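Local coordinates for protein SusD homolog (Bacteroides ovatus, PDB 4F53) that probably binds mucin O-glycans, as a SusD-family outer-membrane lipoprotein built on a TPR-like helical scaffold, at residues F173-F178 and G188-W193; C269-Y274 and V389-K393; G408-T412 and P455-P459. One frame throughout, in Å; residues are numbered along the deposited sequence. Where two conformers were deposited one is given.

Interaction 1 (F173-F178 and G188-W193)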
loop_
_atom_site.group_PDB
_atom_site.type_symbol
_atom_site.label_atom_id
_atom_site.label_comp_id
_atom_site.label_asym_id
_atom_site.label_seq_id
_atom_site.Cartn_x
_atom_site.Cartn_y
_atom_site.Cartn_z
ATOM N N PHE A 173 -17.264 20.986 12.092
ATOM C CA PHE A 173 -16.239 21.483 13.027
ATOM C C PHE A 173 -15.354 22.524 12.328
ATOM O O PHE A 173 -14.736 23.341 12.994
ATOM C CB PHE A 173 -15.413 20.352 13.654
ATOM C CG PHE A 173 -16.225 19.636 14.702
ATOM C CD1 PHE A 173 -16.342 20.152 15.986
ATOM C CD2 PHE A 173 -16.947 18.496 14.385
ATOM C CE1 PHE A 173 -17.150 19.527 16.934
ATOM C CE2 PHE A 173 -17.762 17.879 15.333
ATOM C CZ PHE A 173 -17.856 18.395 16.601
ATOM N N GLY A 174 -15.374 22.527 10.996
ATOM C CA GLY A 174 -14.685 23.488 10.147
ATOM C C GLY A 174 -13.264 23.824 10.525
ATOM O O GLY A 174 -12.367 22.983 10.388
ATOM N N ASN A 175 -13.063 25.062 11.001
ATOM C CA ASN A 175 -11.730 25.543 11.350
ATOM C C ASN A 175 -11.404 25.385 12.848
ATOM O O ASN A 175 -10.328 25.807 13.286
ATOM C CB ASN A 175 -11.502 26.967 10.844
ATOM C CG ASN A 175 -11.192 26.971 9.355
ATOM O OD1 ASN A 175 -10.305 26.240 8.860
ATOM N ND2 ASN A 175 -11.950 27.760 8.599
ATOM N N GLN A 176 -12.275 24.669 13.593
ATOM C CA GLN A 176 -12.026 24.330 14.997
ATOM C C GLN A 176 -10.960 23.227 15.047
ATOM O O GLN A 176 -10.844 22.409 14.123
ATOM C CB GLN A 176 -13.308 23.891 15.742
ATOM C CG GLN A 176 -14.390 24.969 15.839
ATOM C CD GLN A 176 -15.619 24.530 16.615
ATOM O OE1 GLN A 176 -16.135 23.417 16.464
ATOM N NE2 GLN A 176 -16.158 25.429 17.429
ATOM N N SER A 177 -10.169 23.235 16.116
ATOM C CA SER A 177 -9.100 22.267 16.325
ATOM C C SER A 177 -9.342 21.463 17.591
ATOM O O SER A 177 -9.959 21.963 18.521
ATOM C CB SER A 177 -7.751 22.982 16.407
ATOM O OG SER A 177 -6.679 22.085 16.655
ATOM N N PHE A 178 -8.855 20.223 17.624
ATOM C CA PHE A 178 -8.933 19.363 18.808
ATOM C C PHE A 178 -7.504 19.235 19.353
ATOM O O PHE A 178 -6.577 19.796 18.755
ATOM C CB PHE A 178 -9.603 18.011 18.534
ATOM C CG PHE A 178 -8.955 17.131 17.493
ATOM C CD1 PHE A 178 -9.278 17.268 16.144
ATOM C CD2 PHE A 178 -8.093 16.105 17.867
ATOM C CE1 PHE A 178 -8.709 16.421 15.184
ATOM C CE2 PHE A 178 -7.533 15.254 16.910
ATOM C CZ PHE A 178 -7.835 15.424 15.576
ATOM N N GLY A 188 -4.362 17.881 15.506
ATOM C CA GLY A 188 -5.680 18.382 15.873
ATOM C C GLY A 188 -6.345 19.293 14.858
ATOM O O GLY A 188 -7.400 19.842 15.160
ATOM N N ASN A 189 -5.758 19.456 13.642
ATOM C CA ASN A 189 -6.353 20.287 12.601
ATOM C C ASN A 189 -7.481 19.500 11.890
ATOM O O ASN A 189 -7.217 18.730 10.968
ATOM C CB ASN A 189 -5.277 20.765 11.620
ATOM C CG ASN A 189 -5.738 21.703 10.521
ATOM O OD1 ASN A 189 -6.876 22.163 10.482
ATOM N ND2 ASN A 189 -4.847 22.001 9.587
ATOM N N THR A 190 -8.745 19.727 12.321
ATOM C CA THR A 190 -9.955 19.054 11.810
ATOM C C THR A 190 -10.138 19.229 10.290
ATOM O O THR A 190 -10.575 18.283 9.628
ATOM C CB THR A 190 -11.201 19.542 12.573
ATOM O OG1 THR A 190 -10.923 19.487 13.973
ATOM C CG2 THR A 190 -12.431 18.696 12.298
ATOM N N SER A 191 -9.814 20.416 9.746
ATOM C CA SER A 191 -9.974 20.705 8.308
ATOM C C SER A 191 -9.016 19.840 7.454
ATOM O O SER A 191 -9.349 19.484 6.331
ATOM C CB SER A 191 -9.762 22.192 8.031
ATOM O OG SER A 191 -8.407 22.575 8.196
ATOM N N ALA A 192 -7.847 19.489 8.004
ATOM C CA ALA A 192 -6.889 18.592 7.356
ATOM C C ALA A 192 -7.465 17.149 7.293
ATOM O O ALA A 192 -7.265 16.460 6.301
ATOM C CB ALA A 192 -5.566 18.615 8.096
ATOM N N TRP A 193 -8.238 16.741 8.320
ATOM C CA TRP A 193 -8.915 15.443 8.419
ATOM C C TRP A 193 -10.094 15.371 7.463
ATOM O O TRP A 193 -10.396 14.291 6.961
ATOM C CB TRP A 193 -9.364 15.163 9.874
ATOM C CG TRP A 193 -8.234 14.650 10.712
ATOM C CD1 TRP A 193 -7.664 15.271 11.784
ATOM C CD2 TRP A 193 -7.491 13.433 10.508
ATOM N NE1 TRP A 193 -6.625 14.511 12.273
ATOM C CE2 TRP A 193 -6.466 13.403 11.479
ATOM C CE3 TRP A 193 -7.534 12.406 9.535
ATOM C CZ2 TRP A 193 -5.530 12.365 11.546
ATOM C CZ3 TRP A 193 -6.600 11.382 9.599
ATOM C CH2 TRP A 193 -5.630 11.356 10.606
HETATM O O HOH W 1 -9.473 23.108 11.541
#
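Phe178 lies against Gly188 and the start of helix 190-207. Its CG sits between the backbone N and the carbonyl carbon (chi1 59°), which swings the ring from CB over Gly188. There Gly188 CA stands 3.5 Å from the Phe178 ring centroid and 5° off the normal, a CH-pi contact centred on one face. Around the rim, Phe178 CD1 lies 3.5 Å from Thr190 OG1, in the ring plane; Phe178 CE1 packs at 3.7 Å on Trp193 CD1; and Phe178 CZ, the tip, reaches Trp193 NE1 at 3.6 Å. That indole N-H is bonded to Asp183, and Phe178 packs beside it. The contact closes the loop between two successive helices, 152-173 and 190-207, with a type II' turn (Phe173 to Gln176) leaving the first and Asn189 as N-cap of the second. Phe178 N donates to Gly188 O (2.9 Å). Gly188 could hardly carry a side chain, since a CB would collide with Phe178 O. Thr190 OG1 donates to Gln176 O over 2.9 Å, the donor standing 37° out of the carbonyl plane, while Thr190 CG2 meets Phe173 CB at 3.7 Å.

Interaction 2 (C269-Y274 and V389-K393)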
loop_
_atom_site.group_PDB
_atom_site.type_symbol
_atom_site.label_atom_id
_atom_site.label_comp_id
_atom_site.label_asym_id
_atom_site.label_seq_id
_atom_site.Cartn_x
_atom_site.Cartn_y
_atom_site.Cartn_z
ATOM N N CYS A 269 14.732 -0.189 -11.994
ATOM C CA CYS A 269 14.578 -0.301 -13.453
ATOM C C CYS A 269 13.791 0.895 -14.030
ATOM O O CYS A 269 14.239 1.506 -14.996
ATOM C CB CYS A 269 13.925 -1.621 -13.836
ATOM S SG CYS A 269 15.070 -3.015 -13.843
ATOM N N TYR A 270 12.638 1.226 -13.428
ATOM C CA TYR A 270 11.817 2.353 -13.870
ATOM C C TYR A 270 12.500 3.687 -13.611
ATOM O O TYR A 270 12.537 4.534 -14.486
ATOM C CB TYR A 270 10.450 2.361 -13.151
ATOM C CG TYR A 270 9.444 1.385 -13.727
ATOM C CD1 TYR A 270 8.683 1.716 -14.842
ATOM C CD2 TYR A 270 9.213 0.150 -13.121
ATOM C CE1 TYR A 270 7.745 0.830 -15.370
ATOM C CE2 TYR A 270 8.268 -0.743 -13.635
ATOM C CZ TYR A 270 7.543 -0.397 -14.764
ATOM O OH TYR A 270 6.591 -1.227 -15.268
HETATM N N MSE A 271 13.055 3.856 -12.397
HETATM C CA MSE A 271 13.615 5.132 -11.964
HETATM C C MSE A 271 14.932 5.443 -12.629
HETATM O O MSE A 271 15.161 6.612 -12.916
HETATM C CB MSE A 271 13.662 5.209 -10.448
HETATM C CG MSE A 271 12.249 5.224 -9.871
HETATM SE SE MSE A 271 12.239 5.297 -7.957
HETATM C CE MSE A 271 12.681 7.122 -7.770
ATOM N N ASN A 272 15.726 4.425 -12.996
ATOM C CA ASN A 272 16.957 4.625 -13.789
ATOM C C ASN A 272 16.588 5.012 -15.218
ATOM O O ASN A 272 17.139 5.969 -15.726
ATOM C CB ASN A 272 17.867 3.374 -13.786
ATOM C CG ASN A 272 18.642 3.234 -12.503
ATOM O OD1 ASN A 272 18.832 4.186 -11.766
ATOM N ND2 ASN A 272 19.148 2.067 -12.222
ATOM N N ALA A 273 15.592 4.322 -15.841
ATOM C CA ALA A 273 15.148 4.621 -17.213
ATOM C C ALA A 273 14.660 6.061 -17.336
ATOM O O ALA A 273 14.866 6.691 -18.371
ATOM C CB ALA A 273 14.043 3.675 -17.618
ATOM N N TYR A 274 14.005 6.578 -16.275
ATOM C CA TYR A 274 13.473 7.940 -16.292
ATOM C C TYR A 274 14.462 8.972 -15.737
ATOM O O TYR A 274 14.082 10.143 -15.635
ATOM C CB TYR A 274 12.149 8.004 -15.503
ATOM C CG TYR A 274 11.092 7.025 -15.972
ATOM C CD1 TYR A 274 11.047 6.593 -17.300
ATOM C CD2 TYR A 274 10.099 6.579 -15.111
ATOM C CE1 TYR A 274 10.103 5.662 -17.724
ATOM C CE2 TYR A 274 9.116 5.693 -15.539
ATOM C CZ TYR A 274 9.130 5.221 -16.842
ATOM O OH TYR A 274 8.137 4.358 -17.259
ATOM N N VAL A 389 12.210 1.669 -20.291
ATOM C CA VAL A 389 12.630 0.659 -19.310
ATOM C C VAL A 389 13.429 -0.412 -20.005
ATOM O O VAL A 389 12.969 -1.003 -20.973
ATOM C CB VAL A 389 11.450 0.068 -18.494
ATOM C CG1 VAL A 389 11.912 -1.063 -17.577
ATOM C CG2 VAL A 389 10.755 1.155 -17.684
ATOM N N GLU A 390 14.636 -0.643 -19.524
ATOM C CA GLU A 390 15.540 -1.658 -20.057
ATOM C C GLU A 390 15.513 -2.896 -19.163
ATOM O O GLU A 390 14.964 -2.859 -18.053
ATOM C CB GLU A 390 16.962 -1.073 -20.168
ATOM C CG GLU A 390 17.210 -0.499 -21.544
ATOM C CD GLU A 390 17.763 0.910 -21.599
ATOM O OE1 GLU A 390 18.803 1.170 -20.947
ATOM O OE2 GLU A 390 17.198 1.732 -22.360
ATOM N N ALA A 391 16.107 -3.982 -19.653
ATOM C CA ALA A 391 16.227 -5.267 -18.973
ATOM C C ALA A 391 17.009 -5.135 -17.653
ATOM O O ALA A 391 17.934 -4.332 -17.566
ATOM C CB ALA A 391 16.939 -6.261 -19.889
ATOM N N TYR A 392 16.658 -5.931 -16.652
ATOM C CA TYR A 392 17.401 -5.932 -15.404
ATOM C C TYR A 392 18.631 -6.840 -15.538
ATOM O O TYR A 392 18.503 -8.034 -15.814
ATOM C CB TYR A 392 16.496 -6.373 -14.232
ATOM C CG TYR A 392 17.244 -6.585 -12.940
ATOM C CD1 TYR A 392 17.842 -5.514 -12.272
ATOM C CD2 TYR A 392 17.365 -7.855 -12.384
ATOM C CE1 TYR A 392 18.562 -5.709 -11.089
ATOM C CE2 TYR A 392 18.056 -8.057 -11.190
ATOM C CZ TYR A 392 18.661 -6.982 -10.552
ATOM O OH TYR A 392 19.296 -7.188 -9.354
ATOM N N LYS A 393 19.826 -6.255 -15.407
ATOM C CA LYS A 393 21.083 -7.003 -15.456
ATOM C C LYS A 393 21.553 -7.193 -14.018
ATOM O O LYS A 393 21.915 -6.200 -13.387
ATOM C CB LYS A 393 22.143 -6.273 -16.305
ATOM C CG LYS A 393 21.822 -6.194 -17.800
ATOM C CD LYS A 393 22.732 -5.192 -18.542
ATOM C CE LYS A 393 24.060 -5.754 -19.020
ATOM N NZ LYS A 393 24.905 -4.718 -19.679
HETATM O O HOH W 2 15.857 0.629 -17.022
#
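Ala273 and Val389 bring their CA atoms to 5.1 Å, the nearest backbone approach of the two segments, and so join the C-terminal turn of helix 265-273 to the long loop between helices 379-383 and 423-438. Ala273 CB faces Val389 CA at 3.7 Å. Val389 places CG1 anti to its backbone N (chi1 175°), which sends CG2 to the rings of Tyr270 and Tyr274: Val389 CG2 touches Tyr270 CD1 at 3.6 Å, obliquely to the ring, and lies 4.2 Å from Tyr274 OH. The two tyrosine hydroxyls are bonded elsewhere, that of Tyr270 to Lys456 O and that of Tyr274 to Val414 O, which probably helps hold the rings that receive the methyl. One turn before Ala273, Cys269 SG packs alongside Tyr392 CB at 3.7 Å. The sulfur of Cys269 lies 5.2 Å from the Tyr392 ring centroid and 69° off its normal, an oblique sulfur-aromatic contact.

No direct hydrogen bond crosses between the segments. Instead one water donates to Cys269 O (2.7 Å) and accepts from Glu390 N (3.1 Å). Cys269 O also takes the helical bond from Ala273 N, so two donors grip it. With a methyl, a thiol and aromatic rings supplying the contact area, cohesion here is mainly apolar and only loosely directional, and the water supplies the polar link that the two backbones do not make to each other.

Interaction 3 (G408-T412 and P455-P459)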
loop_
_atom_site.group_PDB
_atom_site.type_symbol
_atom_site.label_atom_id
_atom_site.label_comp_id
_atom_site.label_asym_id
_atom_site.label_seq_id
_atom_site.Cartn_x
_atom_site.Cartn_y
_atom_site.Cartn_z
ATOM N N GLY A 408 16.464 -10.308 -15.454
ATOM C CA GLY A 408 15.144 -10.475 -16.038
ATOM C C GLY A 408 14.756 -9.231 -16.798
ATOM O O GLY A 408 15.595 -8.351 -17.009
ATOM N N ALA A 409 13.495 -9.144 -17.237
ATOM C CA ALA A 409 13.073 -7.968 -17.981
ATOM C C ALA A 409 11.638 -7.626 -17.725
ATOM O O ALA A 409 10.802 -8.525 -17.637
ATOM C CB ALA A 409 13.288 -8.177 -19.468
ATOM N N ILE A 410 11.361 -6.319 -17.565
ATOM C CA ILE A 410 10.010 -5.778 -17.437
ATOM C C ILE A 410 9.537 -5.511 -18.868
ATOM O O ILE A 410 10.219 -4.811 -19.623
ATOM C CB ILE A 410 9.908 -4.525 -16.521
ATOM C CG1 ILE A 410 10.283 -4.870 -15.056
ATOM C CG2 ILE A 410 8.487 -3.934 -16.601
ATOM C CD1 ILE A 410 10.709 -3.730 -14.224
ATOM N N ASN A 411 8.420 -6.087 -19.261
ATOM C CA ASN A 411 7.960 -5.866 -20.628
ATOM C C ASN A 411 6.944 -4.720 -20.665
ATOM O O ASN A 411 5.745 -4.931 -20.435
ATOM C CB ASN A 411 7.413 -7.167 -21.223
ATOM C CG ASN A 411 8.469 -8.275 -21.231
ATOM O OD1 ASN A 411 9.591 -8.130 -21.768
ATOM N ND2 ASN A 411 8.155 -9.387 -20.573
ATOM N N THR A 412 7.442 -3.494 -20.901
ATOM C CA THR A 412 6.596 -2.289 -20.962
ATOM C C THR A 412 7.271 -1.221 -21.803
ATOM O O THR A 412 8.495 -1.130 -21.798
ATOM C CB THR A 412 6.266 -1.725 -19.532
ATOM O OG1 THR A 412 5.428 -0.600 -19.700
ATOM C CG2 THR A 412 7.507 -1.218 -18.764
ATOM N N PRO A 455 2.015 -0.888 -12.156
ATOM C CA PRO A 455 2.986 -0.980 -13.275
ATOM C C PRO A 455 3.272 -2.437 -13.626
ATOM O O PRO A 455 3.012 -3.342 -12.815
ATOM C CB PRO A 455 4.243 -0.294 -12.691
ATOM C CG PRO A 455 4.181 -0.689 -11.243
ATOM C CD PRO A 455 2.704 -0.591 -10.874
ATOM N N LYS A 456 3.834 -2.670 -14.804
ATOM C CA LYS A 456 4.272 -4.029 -15.152
ATOM C C LYS A 456 5.454 -4.382 -14.226
ATOM O O LYS A 456 6.337 -3.555 -14.021
ATOM C CB LYS A 456 4.662 -4.151 -16.647
ATOM C CG LYS A 456 3.564 -3.774 -17.638
ATOM C CD LYS A 456 2.240 -4.536 -17.469
ATOM C CE LYS A 456 2.293 -6.025 -17.767
ATOM N NZ LYS A 456 2.542 -6.307 -19.206
ATOM N N LEU A 457 5.392 -5.530 -13.573
ATOM C CA LEU A 457 6.432 -5.992 -12.662
ATOM C C LEU A 457 7.048 -7.290 -13.169
ATOM O O LEU A 457 6.438 -8.007 -13.975
ATOM C CB LEU A 457 5.852 -6.234 -11.240
ATOM C CG LEU A 457 5.265 -5.040 -10.469
ATOM C CD1 LEU A 457 4.555 -5.528 -9.220
ATOM C CD2 LEU A 457 6.353 -4.013 -10.142
HETATM N N MSE A 458 8.264 -7.594 -12.708
HETATM C CA MSE A 458 8.888 -8.866 -13.041
HETATM C C MSE A 458 8.210 -9.967 -12.226
HETATM O O MSE A 458 7.783 -9.702 -11.097
HETATM C CB MSE A 458 10.392 -8.824 -12.748
HETATM C CG MSE A 458 11.179 -8.262 -13.902
HETATM SE SE MSE A 458 13.081 -8.086 -13.546
HETATM C CE MSE A 458 13.048 -6.557 -12.355
ATOM N N PRO A 459 8.070 -11.203 -12.731
ATOM C CA PRO A 459 7.529 -12.247 -11.859
ATOM C C PRO A 459 8.550 -12.590 -10.760
ATOM O O PRO A 459 9.754 -12.291 -10.901
ATOM C CB PRO A 459 7.304 -13.407 -12.821
ATOM C CG PRO A 459 8.357 -13.230 -13.863
ATOM C CD PRO A 459 8.497 -11.751 -14.042
HETATM O O HOH W 3 6.769 -7.621 -16.882
#
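Selenium of Met458, a selenomethionine, stands over one face of the Gly408-Ala409 peptide, nearly above Gly408 C at 3.8 Å. Neither segment has an aromatic ring, so the flat groups that meet are peptides. Ile410 CG2 lies above the plane of the Lys456 carbonyl, 3.4 Å from Lys456 O, and at the oxygen end of the next peptide a water donates to Leu457 O (3.0 Å) and accepts from Asn411 N (3.3 Å).

The touching parts run antiparallel, 174° apart end to end, but as irregular loops and not as a sheet, and no hydrogen bond joins them directly. Ile410 fills the seam. With CG1 anti to the carbonyl carbon (chi1 -64°), its branches part: the Ile410 and Met458 side chains cross at about a right angle, Ile410 CG1 3.7 Å from Met458 CG, while the Lys456 side chain slides past in the opposite direction, its CB beside Ile410 CG2. Replacing Ile410 by an alanine removes both branches and is likely to open a gap between Met458 CG and Lys456 CB, with the Met458 side chain freer to turn. The Lys456 chain, bent at three successive torsions, packs CG on Thr412 CB at 3.9 Å.

Thr412 OG1 is bonded to Glu428 of helix 423-438, on which Pro455 also rests through Thr432 and Trp435. Helix 265-273 closes another side, with Tyr270 against Ile410 and Ala265 against Met458.

Overall arrangement
Interactions 2 and 3 are close neighbours, their centres about 10 Å apart, whereas interaction 1 lies about 43 Å from each, centre to centre, on the opposite side of the chain's centre. Tyr392 N and Gly408 O, 2.7 Å apart in a probable hydrogen bond, tie one loop segment of interaction 2 to one of interaction 3; both contacts also involve helices 265-273 and 423-438. All three are partly buried, mixing core and surface residues. The chemistry differs with place: a water lies between the segments in each, but interaction 1, a local helix-to-helix loop, alone adds direct hydrogen bonds across, while interactions 2 and 3, joining segments 115 and 43 residues apart, rest mainly on apolar side chains.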